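Local coordinates for SnoaL-like domain-containing protein (Xanthomonas campestris pv. campestris, PDB 3G8Z), which is of unknown function but adopts the cystatin-like fold of the SnoaL-like family, whose namesake is a polyketide cyclase, at residues N21-A26 against D97-T102; P47-H52 against V130-F135. One frame throughout, in Å; residues are numbered along the deposited sequence. Where two conformers were deposited one is given.

Interaction 1 of 2, residues N21-A26 against D97-T102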
# COMPACT_ATOMS: atom_id res chain seq x y z
N ASN A 21 -1.59 -0.91 19.16
CA ASN A 21 -0.85 -0.30 18.07
C ASN A 21 -1.68 -0.20 16.78
O ASN A 21 -2.82 -0.65 16.72
CB ASN A 21 0.44 -1.07 17.85
CG ASN A 21 0.21 -2.46 17.31
OD1 ASN A 21 -0.77 -2.72 16.60
ND2 ASN A 21 1.12 -3.38 17.63
N THR A 22 -1.10 0.40 15.75
CA THR A 22 -1.86 0.66 14.54
C THR A 22 -2.32 -0.62 13.85
O THR A 22 -3.39 -0.65 13.24
CB THR A 22 -1.06 1.55 13.57
OG1 THR A 22 0.21 0.94 13.30
CG2 THR A 22 -0.86 2.95 14.18
N ILE A 23 -1.53 -1.68 13.94
CA ILE A 23 -1.93 -2.94 13.32
C ILE A 23 -3.14 -3.54 14.05
O ILE A 23 -4.03 -4.07 13.40
CB ILE A 23 -0.78 -3.95 13.23
CG1 ILE A 23 0.25 -3.46 12.18
CG2 ILE A 23 -1.33 -5.32 12.85
CD1 ILE A 23 1.27 -4.51 11.75
N ASP A 24 -3.18 -3.41 15.37
CA ASP A 24 -4.34 -3.82 16.14
C ASP A 24 -5.59 -3.09 15.65
O ASP A 24 -6.64 -3.70 15.43
CB ASP A 24 -4.15 -3.52 17.63
CG ASP A 24 -3.10 -4.41 18.26
OD1 ASP A 24 -3.03 -5.59 17.87
OD2 ASP A 24 -2.36 -3.92 19.14
N ILE A 25 -5.48 -1.78 15.45
CA ILE A 25 -6.60 -1.00 14.95
C ILE A 25 -7.01 -1.44 13.55
O ILE A 25 -8.20 -1.56 13.25
CB ILE A 25 -6.31 0.52 15.01
CG1 ILE A 25 -6.19 0.95 16.48
CG2 ILE A 25 -7.42 1.31 14.32
CD1 ILE A 25 -5.20 2.08 16.71
N ALA A 26 -6.02 -1.70 12.68
CA ALA A 26 -6.29 -2.15 11.32
C ALA A 26 -7.00 -3.50 11.32
O ALA A 26 -7.91 -3.74 10.52
CB ALA A 26 -5.00 -2.21 10.51
N ASP A 97 2.62 6.18 10.38
CA ASP A 97 1.24 6.07 10.88
C ASP A 97 0.32 5.32 9.91
O ASP A 97 -0.89 5.25 10.13
CB ASP A 97 0.64 7.46 11.16
CG ASP A 97 1.41 8.22 12.22
OD1 ASP A 97 2.07 7.58 13.07
OD2 ASP A 97 1.32 9.48 12.19
N TRP A 98 0.89 4.75 8.85
CA TRP A 98 0.13 3.98 7.88
C TRP A 98 0.22 2.49 8.13
O TRP A 98 1.24 1.98 8.57
CB TRP A 98 0.66 4.23 6.46
CG TRP A 98 0.38 5.62 5.99
CD1 TRP A 98 1.16 6.72 6.17
CD2 TRP A 98 -0.79 6.06 5.30
NE1 TRP A 98 0.55 7.83 5.61
CE2 TRP A 98 -0.65 7.44 5.07
CE3 TRP A 98 -1.94 5.41 4.85
CZ2 TRP A 98 -1.62 8.19 4.40
CZ3 TRP A 98 -2.90 6.15 4.18
CH2 TRP A 98 -2.72 7.53 3.96
N VAL A 99 -0.85 1.80 7.77
CA VAL A 99 -0.85 0.36 7.75
C VAL A 99 -1.32 -0.04 6.36
O VAL A 99 -2.35 0.44 5.90
CB VAL A 99 -1.79 -0.20 8.81
CG1 VAL A 99 -1.96 -1.73 8.62
CG2 VAL A 99 -1.27 0.14 10.23
N ALA A 100 -0.56 -0.90 5.68
CA ALA A 100 -1.04 -1.53 4.44
C ALA A 100 -1.54 -2.92 4.75
O ALA A 100 -0.88 -3.70 5.48
CB ALA A 100 0.04 -1.61 3.38
N ILE A 101 -2.73 -3.20 4.24
CA ILE A 101 -3.31 -4.52 4.36
C ILE A 101 -3.47 -5.07 2.97
O ILE A 101 -4.22 -4.51 2.18
CB ILE A 101 -4.68 -4.49 5.06
CG1 ILE A 101 -4.60 -3.62 6.33
CG2 ILE A 101 -5.13 -5.95 5.36
CD1 ILE A 101 -5.79 -2.75 6.60
N THR A 102 -2.79 -6.18 2.69
CA THR A 102 -2.93 -6.88 1.45
C THR A 102 -4.08 -7.85 1.63
O THR A 102 -4.22 -8.46 2.70
CB THR A 102 -1.64 -7.66 1.05
OG1 THR A 102 -1.17 -8.40 2.18
CG2 THR A 102 -0.56 -6.68 0.63
O HOH W 1 1.31 2.34 11.35

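Interaction 2 of 2, residues P47-H52 against V130-F135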
# COMPACT_ATOMS: atom_id res chain seq x y z
N PRO A 47 -14.56 10.66 12.52
CA PRO A 47 -15.65 11.45 11.96
C PRO A 47 -15.20 12.32 10.79
O PRO A 47 -16.00 12.63 9.91
CB PRO A 47 -16.09 12.33 13.13
CG PRO A 47 -15.63 11.63 14.32
CD PRO A 47 -14.38 10.95 13.96
N ASP A 48 -13.92 12.70 10.79
CA ASP A 48 -13.37 13.52 9.73
C ASP A 48 -12.55 12.72 8.71
O ASP A 48 -11.68 13.26 8.05
CB ASP A 48 -12.47 14.60 10.34
CG ASP A 48 -13.22 15.50 11.29
OD1 ASP A 48 -14.47 15.62 11.17
OD2 ASP A 48 -12.56 16.12 12.15
N VAL A 49 -12.86 11.43 8.59
CA VAL A 49 -12.08 10.52 7.74
C VAL A 49 -12.00 11.02 6.29
O VAL A 49 -13.00 11.47 5.71
CB VAL A 49 -12.67 9.07 7.75
CG1 VAL A 49 -14.08 9.07 7.16
CG2 VAL A 49 -11.75 8.07 6.97
N ILE A 50 -10.81 10.96 5.72
CA ILE A 50 -10.62 11.22 4.29
C ILE A 50 -10.52 9.88 3.58
O ILE A 50 -9.65 9.09 3.87
CB ILE A 50 -9.33 12.00 4.02
CG1 ILE A 50 -9.32 13.34 4.77
CG2 ILE A 50 -9.17 12.23 2.52
CD1 ILE A 50 -7.92 13.98 4.86
N TRP A 51 -11.45 9.62 2.67
CA TRP A 51 -11.57 8.30 2.06
C TRP A 51 -11.35 8.38 0.55
O TRP A 51 -12.14 9.01 -0.16
CB TRP A 51 -12.97 7.78 2.36
CG TRP A 51 -13.24 6.41 1.90
CD1 TRP A 51 -13.42 6.00 0.62
CD2 TRP A 51 -13.38 5.25 2.72
NE1 TRP A 51 -13.66 4.65 0.58
CE2 TRP A 51 -13.64 4.16 1.86
CE3 TRP A 51 -13.33 5.02 4.09
CZ2 TRP A 51 -13.86 2.87 2.34
CZ3 TRP A 51 -13.55 3.74 4.56
CH2 TRP A 51 -13.81 2.68 3.69
N HIS A 52 -10.26 7.78 0.05
CA HIS A 52 -9.93 7.83 -1.38
C HIS A 52 -10.33 6.52 -2.08
O HIS A 52 -9.72 5.47 -1.85
CB HIS A 52 -8.44 8.07 -1.63
CG HIS A 52 -7.85 9.20 -0.85
ND1 HIS A 52 -7.97 10.52 -1.25
CD2 HIS A 52 -7.08 9.22 0.26
CE1 HIS A 52 -7.33 11.30 -0.40
NE2 HIS A 52 -6.75 10.53 0.51
N VAL A 130 -7.98 7.83 10.19
CA VAL A 130 -8.19 9.22 9.75
C VAL A 130 -8.13 9.33 8.23
O VAL A 130 -8.67 10.28 7.65
CB VAL A 130 -7.19 10.22 10.42
CG1 VAL A 130 -7.45 10.32 11.92
CG2 VAL A 130 -5.73 9.86 10.17
N GLU A 131 -7.54 8.35 7.58
CA GLU A 131 -7.47 8.38 6.14
C GLU A 131 -7.45 6.98 5.58
O GLU A 131 -6.83 6.08 6.16
CB GLU A 131 -6.23 9.14 5.68
CG GLU A 131 -6.23 9.50 4.21
CD GLU A 131 -5.13 10.46 3.79
OE1 GLU A 131 -4.26 10.83 4.63
OE2 GLU A 131 -5.12 10.83 2.59
N VAL A 132 -8.12 6.79 4.45
CA VAL A 132 -8.23 5.50 3.81
C VAL A 132 -7.91 5.69 2.32
O VAL A 132 -8.45 6.62 1.69
CB VAL A 132 -9.66 4.93 3.97
CG1 VAL A 132 -9.85 3.67 3.14
CG2 VAL A 132 -9.97 4.64 5.48
N ARG A 133 -7.02 4.87 1.79
CA ARG A 133 -6.80 4.82 0.34
C ARG A 133 -6.82 3.40 -0.13
O ARG A 133 -6.05 2.59 0.34
CB ARG A 133 -5.48 5.48 -0.09
CG ARG A 133 -5.37 5.55 -1.62
CD ARG A 133 -4.09 6.16 -2.07
NE ARG A 133 -3.92 7.52 -1.61
CZ ARG A 133 -4.46 8.57 -2.21
NH1 ARG A 133 -5.22 8.41 -3.28
NH2 ARG A 133 -4.23 9.79 -1.72
N LEU A 134 -7.71 3.11 -1.07
CA LEU A 134 -7.93 1.77 -1.54
C LEU A 134 -7.24 1.56 -2.90
O LEU A 134 -7.16 2.48 -3.71
CB LEU A 134 -9.44 1.51 -1.66
CG LEU A 134 -10.26 1.71 -0.36
CD1 LEU A 134 -11.69 1.24 -0.48
CD2 LEU A 134 -9.59 1.05 0.78
N PHE A 135 -6.77 0.34 -3.11
CA PHE A 135 -6.11 -0.05 -4.32
C PHE A 135 -6.71 -1.39 -4.78
O PHE A 135 -6.94 -2.28 -3.97
CB PHE A 135 -4.61 -0.27 -4.06
CG PHE A 135 -3.88 0.97 -3.72
CD1 PHE A 135 -3.85 1.43 -2.42
CD2 PHE A 135 -3.16 1.64 -4.69
CE1 PHE A 135 -3.15 2.57 -2.10
CE2 PHE A 135 -2.46 2.76 -4.38
CZ PHE A 135 -2.46 3.24 -3.07
O HOH W 2 -8.95 13.00 8.41

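Interaction 1 of 2, residues N21-A26 against D97-T102
Val-99 meets the first turn of helix 22-35 with its two methyls divided between two residues. Its CB, pointing toward the helix, lies 4.2 Å from Ala-26 CB, and from there the two methyls part company. CG1, anti to the backbone N (chi1 171°), reaches toward the later residue of the turn and comes to 3.6 Å from Ala-26 CB. CG2 goes the other way, to the start of the turn, where it lies 3.5 Å from Thr-22 OG1 and almost as near to Thr-22 CB; the two side chains pass one another, running in opposite directions. Ile-23 adds a looser touch through CG1. A single valine thus spans two residues one helical turn apart, a compact example of how the N-terminal helix of a cystatin-like fold lies across its curved sheet; helix 22-26 crosses strand 98-102 here at -46°. Further along that strand, Ile-101 CD1 reaches Ala-26 CB at 4.0 Å, and Tyr-92 of strand 85-95 packs against both. The polar link is a water: it accepts from Thr-22 OG1 at 2.6 Å and donates to Trp-98 O at 2.8 Å, thereby tying helix start to strand start. The turn itself is fixed by a capping box, in which Asp-24 N donates to Asn-21 OD1 (2.8 Å) and Asn-21 N returns a bond to Asp-24 OD2 (3.1 Å).

Interaction 2 of 2, residues P47-H52 against V130-F135
Parallel pairing of two strands distant in sequence, 49-53 and 128-136, joins the 61-64/49-53 pair to the rest of the mixed sheet of this cystatin-like fold and sets a His-carboxylate hydrogen bond on one of its faces. Four backbone bonds make the ladder: Ile-50 N to Val-130 O, Val-132 N to Ile-50 O, His-52 N to Val-132 O (2.7 Å) and Leu-134 N to His-52 O. At its start a water donates to both Asp-48 O and Val-130 O. On the face carrying His-52, NE2 donates to Glu-131 OE2 at 2.7 Å, nearly straight at 161°. The oxygen lies in the ring plane and receives the proton on its anti lone pair. Glu-131 gets there by an extended chain with CG anti to the backbone N (chi1 -167°). Over one face of the imidazole lies the guanidinium of Arg-133, where a turn at chi3 folds the arginine back over the ring; the planes are 10° apart and the centres 3.8 Å. Thr-62, bonded to ND1, and Arg-123, in a salt bridge with Glu-131 OE1, hold the ring and carboxylate from beyond, so both would be restrained in rotation. On the other face Val-132 CG1 makes a CH-pi contact over the six-membered ring of Trp-51, 3.8 Å from its centroid, while Leu-134 CD1 nears CZ2 obliquely. Helix 66-79 packs against Trp-51 through Val-69 and Met-72, strand 61-64 pairs with 49-53 on one side, and strand 112-125 flanks 128-136 on the other.

Both contacts draw on the same sheet: interaction 1 lays a helix on strand 98-109, whereas interaction 2 pairs two strands within it, with strand 112-125 between 98-109 and 128-136. Their centres are about 13 Å apart, yet they touch where Trp-98 CH2 packs 3.7 Å from Glu-131 OE1. Trp-98 points away from the helix that Val-99 packs against, and its ring end reaches Glu-131, the carboxylate partner of His-52. The second subunit meets both: its Arg-133 packs on Trp-98, and its Ser-95 OG bonds Leu-134 O. A glycerol, probably from the crystallisation liquor, lies with its nearest atoms about 3 Å from the Arg-133 side chain of interaction 2 and may mark a pocket there.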